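Local coordinates for protein putative short-chain dehydrogenase/reductase (Burkholderia xenovorans, PDB 5IZ4) that binds ADP in a Rossmann-fold nucleotide pocket and probably acts as an oxidoreductase of the short-chain dehydrogenase/reductase family, perhaps reducing 3-oxoacyl-[acyl-carrier-protein] with NADPH, at residues Val41-Phe46 against Thr68-Ala73; Arg82-Met87 against Tyr133-Ala138; Ala97-Ala102 against Ser154-Ser159. One frame throughout, in Å; residues are numbered along the deposited sequence.

How the contacts relate
Coming from the N terminus, the chain runs up strand 40-45, returns through helix 51-63 and comes up again in strand 68-72; contact 1 closes that beta-alpha-beta unit at one edge of the parallel sheet, where 68-72 is the outermost strand of the chain. Helix 78-92 follows at once, and its Ala84 and Met87 pack on Phe71 of contact 1. Strand 97-100, near the middle of the sheet, comes next, then helix 118-146 and strand 153-158. Contact 2 joins the two helices and contact 3 the two strands, so these two contacts cross along the chain, and they touch where Thr136 meets Asn100. Contacts 1 and 3 do not touch each other, but both reach ADP.

Contact 1. Residues Val41-Phe46 against Thr68-Ala73; sequences VAIGNF and TLIFDA. With ADP (adenosine-5'-diphosphate), chain B.
Gly44 is the hollow and the Phe71 ring the bump that fills it: the glycine CA sits over one face of the ring, 3.5 Å from its centroid and somewhat toward the rim, in a CH-pi contact. Phe71 gets there because its CG stands between the backbone N and the carbonyl carbon (chi1 65°), which folds the ring back across the neighbouring strand. Its CE2 then rests 3.9 Å from Ala42 CB, while Leu69 CD1, on the same face, reaches the same methyl. On the opposite face the bumps run side by side, with Val41 CG2 and Thr68 CG2 3.8 Å apart and Ile70 CG2 fitted against Asn45 CB. Beyond them Asn45 ND2 bonds Asp72 OD1 at 3.1 Å, coming from above the carboxylate plane; Thr50 and Arg51 take the other oxygens, Asn45 OD1 and Asp72 OD2. Five backbone bonds keep the parallel strands in step. Past the strand end, Phe46 lays a ring face over the adenine, with CE1 3.4 Å from ADP C6. Helix 51-63 covers the Ile43 and Ile70 face, helix 78-92 the Phe71 face, and strand 16-20 flanks 41-46.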
loop_
_atom_site.group_PDB
_atom_site.type_symbol
_atom_site.label_atom_id
_atom_site.label_comp_id
_atom_site.label_asym_id
_atom_site.label_seq_id
_atom_site.Cartn_x
_atom_site.Cartn_y
_atom_site.Cartn_z
ATOM N N VAL A 41 32.819 10.133 -8.757
ATOM C CA VAL A 41 31.664 10.784 -8.150
ATOM C C VAL A 41 31.638 12.248 -8.558
ATOM O O VAL A 41 32.664 12.941 -8.495
ATOM C CB VAL A 41 31.649 10.617 -6.618
ATOM C CG1 VAL A 41 31.430 9.148 -6.272
ATOM C CG2 VAL A 41 32.952 11.113 -5.995
ATOM N N ALA A 42 30.473 12.696 -9.031
ATOM C CA ALA A 42 30.209 14.108 -9.286
ATOM C C ALA A 42 29.460 14.644 -8.070
ATOM O O ALA A 42 28.305 14.272 -7.824
ATOM C CB ALA A 42 29.413 14.294 -10.575
ATOM N N ILE A 43 30.134 15.489 -7.299
ATOM C CA ILE A 43 29.665 15.924 -5.989
ATOM C C ILE A 43 28.859 17.203 -6.174
ATOM O O ILE A 43 29.408 18.260 -6.501
ATOM C CB ILE A 43 30.847 16.121 -5.032
ATOM C CG1 ILE A 43 31.423 14.750 -4.649
ATOM C CG2 ILE A 43 30.439 16.874 -3.774
ATOM C CD1 ILE A 43 32.840 14.829 -4.146
ATOM N N GLY A 44 27.549 17.108 -5.979
ATOM C CA GLY A 44 26.699 18.262 -6.181
ATOM C C GLY A 44 26.624 19.158 -4.971
ATOM O O GLY A 44 26.038 18.791 -3.949
ATOM N N ASN A 45 27.235 20.330 -5.078
ATOM C CA ASN A 45 27.200 21.345 -4.041
ATOM C C ASN A 45 26.066 22.323 -4.324
ATOM O O ASN A 45 25.754 22.614 -5.480
ATOM C CB ASN A 45 28.536 22.102 -3.988
ATOM C CG ASN A 45 28.544 23.188 -2.943
ATOM O OD1 ASN A 45 28.418 22.912 -1.756
ATOM N ND2 ASN A 45 28.701 24.431 -3.376
ATOM N N PHE A 46 25.463 22.846 -3.252
ATOM C CA PHE A 46 24.378 23.820 -3.407
ATOM C C PHE A 46 24.926 25.199 -3.783
ATOM O O PHE A 46 24.793 25.640 -4.930
ATOM C CB PHE A 46 23.532 23.876 -2.127
ATOM C CG PHE A 46 22.336 24.809 -2.206
ATOM C CD1 PHE A 46 21.820 25.217 -3.431
ATOM C CD2 PHE A 46 21.745 25.292 -1.045
ATOM C CE1 PHE A 46 20.729 26.086 -3.492
ATOM C CE2 PHE A 46 20.663 26.157 -1.102
ATOM C CZ PHE A 46 20.155 26.554 -2.323
ATOM N N THR A 68 37.033 12.636 -8.773
ATOM C CA THR A 68 35.982 13.512 -8.275
ATOM C C THR A 68 35.852 14.742 -9.159
ATOM O O THR A 68 36.779 15.124 -9.881
ATOM C CB THR A 68 36.256 13.988 -6.840
ATOM O OG1 THR A 68 37.504 14.697 -6.803
ATOM C CG2 THR A 68 36.307 12.820 -5.869
ATOM N N LEU A 69 34.683 15.368 -9.067
ATOM C CA LEU A 69 34.506 16.753 -9.483
ATOM C C LEU A 69 33.390 17.325 -8.628
ATOM O O LEU A 69 32.503 16.594 -8.193
ATOM C CB LEU A 69 34.192 16.883 -10.982
ATOM C CG LEU A 69 32.855 16.510 -11.627
ATOM C CD1 LEU A 69 31.762 17.545 -11.362
ATOM C CD2 LEU A 69 33.074 16.370 -13.124
ATOM N N ILE A 70 33.441 18.628 -8.370
ATOM C CA ILE A 70 32.379 19.311 -7.641
ATOM C C ILE A 70 31.652 20.207 -8.621
ATOM O O ILE A 70 32.289 20.957 -9.374
ATOM C CB ILE A 70 32.920 20.137 -6.460
ATOM C CG1 ILE A 70 33.638 19.248 -5.446
ATOM C CG2 ILE A 70 31.789 20.900 -5.789
ATOM C CD1 ILE A 70 34.159 20.023 -4.246
ATOM N N PHE A 71 30.324 20.153 -8.606
ATOM C CA PHE A 71 29.539 21.114 -9.363
ATOM C C PHE A 71 28.592 21.860 -8.433
ATOM O O PHE A 71 28.108 21.308 -7.438
ATOM C CB PHE A 71 28.762 20.432 -10.514
ATOM C CG PHE A 71 27.710 19.447 -10.064
ATOM C CD1 PHE A 71 26.413 19.867 -9.785
ATOM C CD2 PHE A 71 28.004 18.094 -9.960
ATOM C CE1 PHE A 71 25.436 18.956 -9.392
ATOM C CE2 PHE A 71 27.034 17.179 -9.566
ATOM C CZ PHE A 71 25.748 17.610 -9.287
ATOM N N ASP A 72 28.362 23.133 -8.747
ATOM C CA ASP A 72 27.308 23.890 -8.090
ATOM C C ASP A 72 26.024 23.744 -8.893
ATOM O O ASP A 72 26.050 23.775 -10.127
ATOM C CB ASP A 72 27.656 25.374 -7.978
ATOM C CG ASP A 72 28.789 25.657 -7.017
ATOM O OD1 ASP A 72 29.308 24.729 -6.375
ATOM O OD2 ASP A 72 29.158 26.844 -6.906
ATOM N N ALA A 73 24.900 23.584 -8.190
ATOM C CA ALA A 73 23.601 23.628 -8.853
ATOM C C ALA A 73 22.502 23.869 -7.834
ATOM O O ALA A 73 22.437 23.189 -6.806
ATOM C CB ALA A 73 23.318 22.336 -9.624
HETATM P PB ADP B . 19.589 14.783 4.617
HETATM O O1B ADP B . 18.887 15.103 3.248
HETATM O O2B ADP B . 21.038 14.219 4.538
HETATM O O3B ADP B . 18.701 14.155 5.738
HETATM P PA ADP B . 20.674 17.621 4.435
HETATM O O1A ADP B . 19.875 19.036 4.589
HETATM O O2A ADP B . 22.156 17.759 4.905
HETATM O O3A ADP B . 19.762 16.523 5.125
HETATM O "O5'" ADP B . 20.612 17.509 2.785
HETATM C "C5'" ADP B . 19.961 18.498 1.970
HETATM C "C4'" ADP B . 21.038 18.967 0.989
HETATM O "O4'" ADP B . 20.411 19.592 -0.200
HETATM C "C3'" ADP B . 21.998 20.036 1.569
HETATM O "O3'" ADP B . 23.296 19.898 1.064
HETATM C "C2'" ADP B . 21.349 21.324 0.994
HETATM O "O2'" ADP B . 22.371 22.322 0.980
HETATM C "C1'" ADP B . 20.996 20.862 -0.408
HETATM N N9 ADP B . 20.025 21.771 -1.050
HETATM C C8 ADP B . 18.985 22.517 -0.473
HETATM N N7 ADP B . 18.350 23.214 -1.386
HETATM C C5 ADP B . 18.975 22.931 -2.584
HETATM C C6 ADP B . 18.751 23.368 -3.877
HETATM N N6 ADP B . 17.752 24.245 -4.140
HETATM N N1 ADP B . 19.534 22.912 -4.862
HETATM C C2 ADP B . 20.523 22.052 -4.566
HETATM N N3 ADP B . 20.808 21.590 -3.362
HETATM C C4 ADP B . 20.012 22.041 -2.382
HETATM O O HOH W 1 23.797 20.717 -6.334
#

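Contact 2. Residues Arg82-Met87 against Tyr133-Ala138; sequences RHAVDM and YQMTRA
Val85 and Ala138 meet where two helices of the Rossmann fold, 78-92 and 118-146, run side by side against one face of the parallel sheet. Their axes come within 9.3 Å and cross at -37°, with Ala84 and Ala138 the small residues at the crossing. Val85 turns both methyls to Ala138: CG2 lies 3.8 Å from Ala138 CB, and CG1 rests near the carbonyl oxygen. Beneath this pair, on the sheet side, the Met135 chain bends at chi2 (65°) and pushes its terminal methyl between the helices, where CE is 4.0 Å from Val85 CG2 and also touches Ala84 CB. Val18, Thr20 and Leu98 of the sheet support the methionine, and Phe71 backs Ala84.

Above the apolar patch, Arg82 reaches over Ala138. It starts away from the other helix, but a bend at chi2 (-74°) carries it back, so that CD passes 3.9 Å from Ala138 CB. Its guanidinium ends almost parallel to that of Arg137, with Arg82 NH2 3.4 Å from Arg137 NE. Asp78 probably offsets the closeness of the two cations: one carboxylate oxygen makes a salt bridge to Arg137 NH2, and the other a long, weak ion pair with Arg82 NE. Arg137 is fixed further out as well, since its NH1 bonds the carbonyl oxygens of Phe113 and Ile116 of the second subunit, and Tyr133 sets the edge of its ring, at CE1, against one face of the Arg137 guanidinium. Helix 118-146 thus serves the subunit interface too, as in many tetrameric relatives. A water links the two helices, giving a proton to Ala138 O at 2.7 Å and accepting from Arg82 NH1 at 3.3 Å, lying in the plane of that guanidinium, at its edge.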
loop_
_atom_site.group_PDB
_atom_site.type_symbol
_atom_site.label_atom_id
_atom_site.label_comp_id
_atom_site.label_asym_id
_atom_site.label_seq_id
_atom_site.Cartn_x
_atom_site.Cartn_y
_atom_site.Cartn_z
ATOM N N ARG A 82 21.009 21.366 -16.160
ATOM C CA ARG A 82 21.619 21.101 -17.459
ATOM C C ARG A 82 23.114 21.386 -17.443
ATOM O O ARG A 82 23.903 20.612 -18.000
ATOM C CB ARG A 82 20.947 21.943 -18.543
ATOM C CG ARG A 82 19.440 21.789 -18.625
ATOM C CD ARG A 82 19.041 20.465 -19.238
ATOM N NE ARG A 82 17.624 20.459 -19.591
ATOM C CZ ARG A 82 17.002 19.451 -20.193
ATOM N NH1 ARG A 82 17.672 18.356 -20.522
ATOM N NH2 ARG A 82 15.710 19.545 -20.475
ATOM N N HIS A 83 23.518 22.522 -16.861
ATOM C CA HIS A 83 24.940 22.841 -16.785
ATOM C C HIS A 83 25.702 21.782 -16.001
ATOM O O HIS A 83 26.821 21.405 -16.376
ATOM C CB HIS A 83 25.138 24.214 -16.148
ATOM C CG HIS A 83 26.566 24.663 -16.118
ATOM N ND1 HIS A 83 27.442 24.293 -15.120
ATOM C CD2 HIS A 83 27.271 25.451 -16.963
ATOM C CE1 HIS A 83 28.624 24.837 -15.351
ATOM N NE2 HIS A 83 28.546 25.545 -16.463
ATOM N N ALA A 84 25.114 21.295 -14.906
ATOM C CA ALA A 84 25.773 20.275 -14.091
ATOM C C ALA A 84 26.026 19.011 -14.899
ATOM O O ALA A 84 27.131 18.448 -14.873
ATOM C CB ALA A 84 24.933 19.978 -12.850
ATOM N N VAL A 85 25.014 18.554 -15.642
ATOM C CA VAL A 85 25.187 17.363 -16.461
ATOM C C VAL A 85 26.199 17.618 -17.568
ATOM O O VAL A 85 26.996 16.735 -17.909
ATOM C CB VAL A 85 23.827 16.890 -17.004
ATOM C CG1 VAL A 85 24.012 15.857 -18.095
ATOM C CG2 VAL A 85 22.987 16.322 -15.864
ATOM N N ASP A 86 26.210 18.838 -18.131
ATOM C CA ASP A 86 27.218 19.170 -19.133
ATOM C C ASP A 86 28.624 19.055 -18.562
ATOM O O ASP A 86 29.541 18.597 -19.251
ATOM C CB ASP A 86 26.993 20.583 -19.669
ATOM C CG ASP A 86 25.848 20.663 -20.650
ATOM O OD1 ASP A 86 25.383 19.599 -21.109
ATOM O OD2 ASP A 86 25.422 21.796 -20.972
ATOM N N MET A 87 28.816 19.496 -17.314
ATOM C CA MET A 87 30.136 19.406 -16.698
ATOM C C MET A 87 30.561 17.953 -16.527
ATOM O O MET A 87 31.717 17.601 -16.797
ATOM C CB MET A 87 30.142 20.141 -15.354
ATOM C CG MET A 87 31.490 20.145 -14.631
ATOM S SD MET A 87 31.452 20.949 -13.006
ATOM C CE MET A 87 30.673 22.506 -13.431
ATOM N N TYR A 133 12.900 16.243 -10.418
ATOM C CA TYR A 133 12.541 15.927 -11.796
ATOM C C TYR A 133 13.512 16.560 -12.792
ATOM O O TYR A 133 13.933 15.915 -13.765
ATOM C CB TYR A 133 11.117 16.393 -12.087
ATOM C CG TYR A 133 10.744 16.210 -13.537
ATOM C CD1 TYR A 133 10.866 17.257 -14.448
ATOM C CD2 TYR A 133 10.290 14.978 -14.005
ATOM C CE1 TYR A 133 10.542 17.092 -15.784
ATOM C CE2 TYR A 133 9.958 14.795 -15.335
ATOM C CZ TYR A 133 10.091 15.861 -16.224
ATOM O OH TYR A 133 9.768 15.679 -17.543
ATOM N N GLN A 134 13.849 17.836 -12.593
ATOM C CA GLN A 134 14.693 18.527 -13.562
ATOM C C GLN A 134 16.087 17.912 -13.620
ATOM O O GLN A 134 16.677 17.794 -14.702
ATOM C CB GLN A 134 14.758 20.023 -13.231
ATOM C CG GLN A 134 13.434 20.737 -13.546
ATOM C CD GLN A 134 13.455 22.244 -13.274
ATOM O OE1 GLN A 134 12.720 22.997 -13.912
ATOM N NE2 GLN A 134 14.269 22.679 -12.308
ATOM N N MET A 135 16.620 17.496 -12.471
ATOM C CA MET A 135 17.927 16.848 -12.452
ATOM C C MET A 135 17.867 15.504 -13.165
ATOM O O MET A 135 18.737 15.177 -13.983
ATOM C CB MET A 135 18.396 16.669 -11.006
ATOM C CG MET A 135 19.864 16.335 -10.883
ATOM S SD MET A 135 20.894 17.709 -11.467
ATOM C CE MET A 135 22.372 16.797 -11.907
ATOM N N THR A 136 16.831 14.718 -12.869
ATOM C CA THR A 136 16.667 13.420 -13.509
ATOM C C THR A 136 16.532 13.573 -15.018
ATOM O O THR A 136 17.225 12.893 -15.783
ATOM C CB THR A 136 15.448 12.703 -12.935
ATOM O OG1 THR A 136 15.596 12.542 -11.514
ATOM C CG2 THR A 136 15.318 11.333 -13.566
ATOM N N ARG A 137 15.657 14.486 -15.459
ATOM C CA ARG A 137 15.482 14.739 -16.888
ATOM C C ARG A 137 16.795 15.124 -17.554
ATOM O O ARG A 137 17.089 14.664 -18.667
ATOM C CB ARG A 137 14.443 15.842 -17.115
ATOM C CG ARG A 137 14.337 16.273 -18.586
ATOM C CD ARG A 137 13.211 17.298 -18.841
ATOM N NE ARG A 137 13.426 18.566 -18.135
ATOM C CZ ARG A 137 12.512 19.521 -18.020
ATOM N NH1 ARG A 137 11.315 19.372 -18.579
ATOM N NH2 ARG A 137 12.799 20.640 -17.354
ATOM N N ALA A 138 17.589 15.986 -16.905
ATOM C CA ALA A 138 18.844 16.420 -17.511
ATOM C C ALA A 138 19.811 15.258 -17.702
ATOM O O ALA A 138 20.553 15.224 -18.693
ATOM C CB ALA A 138 19.493 17.518 -16.661
HETATM O O HOH W 2 20.744 17.193 -20.566
#

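Contact 3. Residues Ala97-Ala102 against Ser154-Ser159; sequences ALINCA and SVVNVS. With ADP (adenosine-5'-diphosphate), chain B.
Asn100 and Asn157 stand next to each other on adjacent parallel strands and point the same way, and Asn100 loses more surface to the contact than any other residue. Its ND2 gives a hydrogen bond of 2.9 Å to Asn157 OD1, close to the plane of its own amide and nearly straight onto the acceptor's carbonyl; the two amide planes are 31° apart. That nitrogen also makes a weak bond to Thr136 OG1, and Asn157 ND2 is taken by Thr184, so both amide nitrogens of this buried pair have partners. The backbone of Asn100 is held from both ends, its N by Val156 O at 2.8 Å and its O by Val158 N at 3.2 Å.

Val156, on the other face of the sheet, receives Ile99: with chi2 at -68° the isoleucine swings CD1 over to 3.8 Å from Val156 CB. At the end of the strand Val158 CG2 touches Cys101 SG at 3.6 Å, and both side chains pack on Ile26 of helix 25-36. Just beyond, Ala102 CA comes within 3.4 Å of ADP O4'. Asn100, Cys101, Ala102 and Gly103 occupy the place of the Asn-Asn-Ala-Gly motif of classical short-chain dehydrogenases, with Cys101 in place of the second Asn, where, as in relatives, the end of the fourth strand ties the central sheet together beside the nucleotide.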
loop_
_atom_site.group_PDB
_atom_site.type_symbol
_atom_site.label_atom_id
_atom_site.label_comp_id
_atom_site.label_asym_id
_atom_site.label_seq_id
_atom_site.Cartn_x
_atom_site.Cartn_y
_atom_site.Cartn_z
ATOM N N ALA A 97 24.689 6.412 -12.509
ATOM C CA ALA A 97 23.713 6.507 -11.434
ATOM C C ALA A 97 23.535 7.976 -11.075
ATOM O O ALA A 97 24.496 8.740 -11.112
ATOM C CB ALA A 97 24.155 5.717 -10.197
ATOM N N LEU A 98 22.305 8.348 -10.727
ATOM C CA LEU A 98 21.984 9.675 -10.209
ATOM C C LEU A 98 21.281 9.468 -8.877
ATOM O O LEU A 98 20.283 8.745 -8.815
ATOM C CB LEU A 98 21.084 10.450 -11.175
ATOM C CG LEU A 98 20.421 11.705 -10.601
ATOM C CD1 LEU A 98 21.464 12.773 -10.299
ATOM C CD2 LEU A 98 19.374 12.220 -11.594
ATOM N N ILE A 99 21.799 10.082 -7.818
ATOM C CA ILE A 99 21.192 9.999 -6.490
ATOM C C ILE A 99 20.695 11.401 -6.138
ATOM O O ILE A 99 21.493 12.308 -5.864
ATOM C CB ILE A 99 22.174 9.476 -5.434
ATOM C CG1 ILE A 99 23.092 8.382 -6.005
ATOM C CG2 ILE A 99 21.405 8.943 -4.220
ATOM C CD1 ILE A 99 22.391 7.072 -6.369
ATOM N N ASN A 100 19.376 11.586 -6.145
ATOM C CA ASN A 100 18.761 12.891 -5.897
ATOM C C ASN A 100 18.587 13.090 -4.396
ATOM O O ASN A 100 17.563 12.724 -3.821
ATOM C CB ASN A 100 17.419 12.992 -6.618
ATOM C CG ASN A 100 17.572 13.111 -8.122
ATOM O OD1 ASN A 100 18.211 14.037 -8.611
ATOM N ND2 ASN A 100 17.004 12.157 -8.865
ATOM N N CYS A 101 19.584 13.708 -3.753
ATOM C CA CYS A 101 19.517 13.985 -2.322
ATOM C C CYS A 101 19.285 15.455 -2.001
ATOM O O CYS A 101 19.105 15.789 -0.826
ATOM C CB CYS A 101 20.794 13.524 -1.608
ATOM S SG CYS A 101 21.285 11.827 -2.008
ATOM N N ALA A 102 19.287 16.331 -2.996
ATOM C CA ALA A 102 18.996 17.733 -2.735
ATOM C C ALA A 102 17.576 17.863 -2.201
ATOM O O ALA A 102 16.643 17.252 -2.735
ATOM C CB ALA A 102 19.165 18.551 -4.014
ATOM N N SER A 154 20.745 3.584 -13.018
ATOM C CA SER A 154 19.995 3.683 -11.771
ATOM C C SER A 154 19.750 5.129 -11.366
ATOM O O SER A 154 20.691 5.921 -11.304
ATOM C CB SER A 154 20.748 2.959 -10.647
ATOM O OG SER A 154 20.091 3.132 -9.403
ATOM N N VAL A 155 18.497 5.459 -11.054
ATOM C CA VAL A 155 18.137 6.717 -10.398
ATOM C C VAL A 155 17.583 6.380 -9.017
ATOM O O VAL A 155 16.677 5.546 -8.892
ATOM C CB VAL A 155 17.110 7.514 -11.227
ATOM C CG1 VAL A 155 16.664 8.794 -10.498
ATOM C CG2 VAL A 155 17.708 7.871 -12.599
ATOM N N VAL A 156 18.113 7.026 -7.982
ATOM C CA VAL A 156 17.650 6.823 -6.609
ATOM C C VAL A 156 17.184 8.166 -6.064
ATOM O O VAL A 156 17.971 9.122 -5.989
ATOM C CB VAL A 156 18.744 6.220 -5.712
ATOM C CG1 VAL A 156 18.263 6.114 -4.254
ATOM C CG2 VAL A 156 19.197 4.856 -6.241
ATOM N N ASN A 157 15.913 8.238 -5.683
ATOM C CA ASN A 157 15.309 9.454 -5.148
ATOM C C ASN A 157 15.213 9.337 -3.636
ATOM O O ASN A 157 14.647 8.371 -3.127
ATOM C CB ASN A 157 13.912 9.664 -5.742
ATOM C CG ASN A 157 13.945 9.848 -7.240
ATOM O OD1 ASN A 157 14.905 10.396 -7.783
ATOM N ND2 ASN A 157 12.899 9.386 -7.922
ATOM N N VAL A 158 15.744 10.314 -2.912
ATOM C CA VAL A 158 15.647 10.280 -1.457
ATOM C C VAL A 158 14.324 10.938 -1.091
ATOM O O VAL A 158 14.187 12.163 -1.117
ATOM C CB VAL A 158 16.830 10.960 -0.771
ATOM C CG1 VAL A 158 16.645 10.866 0.755
ATOM C CG2 VAL A 158 18.113 10.298 -1.192
ATOM N N SER A 159 13.339 10.110 -0.764
ATOM C CA SER A 159 12.063 10.625 -0.297
ATOM C C SER A 159 12.085 10.638 1.231
ATOM O O SER A 159 13.115 10.972 1.829
ATOM C CB SER A 159 10.929 9.772 -0.871
ATOM O OG SER A 159 9.663 10.300 -0.541
HETATM P PB ADP B . 19.589 14.783 4.617
HETATM O O1B ADP B . 18.887 15.103 3.248
HETATM O O2B ADP B . 21.038 14.219 4.538
HETATM O O3B ADP B . 18.701 14.155 5.738
HETATM P PA ADP B . 20.674 17.621 4.435
HETATM O O1A ADP B . 19.875 19.036 4.589
HETATM O O2A ADP B . 22.156 17.759 4.905
HETATM O O3A ADP B . 19.762 16.523 5.125
HETATM O "O5'" ADP B . 20.612 17.509 2.785
HETATM C "C5'" ADP B . 19.961 18.498 1.970
HETATM C "C4'" ADP B . 21.038 18.967 0.989
HETATM O "O4'" ADP B . 20.411 19.592 -0.200
HETATM C "C3'" ADP B . 21.998 20.036 1.569
HETATM O "O3'" ADP B . 23.296 19.898 1.064
HETATM C "C2'" ADP B . 21.349 21.324 0.994
HETATM O "O2'" ADP B . 22.371 22.322 0.980
HETATM C "C1'" ADP B . 20.996 20.862 -0.408
HETATM N N9 ADP B . 20.025 21.771 -1.050
HETATM C C8 ADP B . 18.985 22.517 -0.473
HETATM N N7 ADP B . 18.350 23.214 -1.386
HETATM C C5 ADP B . 18.975 22.931 -2.584
HETATM C C6 ADP B . 18.751 23.368 -3.877
HETATM N N6 ADP B . 17.752 24.245 -4.140
HETATM N N1 ADP B . 19.534 22.912 -4.862
HETATM C C2 ADP B . 20.523 22.052 -4.566
HETATM N N3 ADP B . 20.808 21.590 -3.362
HETATM C C4 ADP B . 20.012 22.041 -2.382
#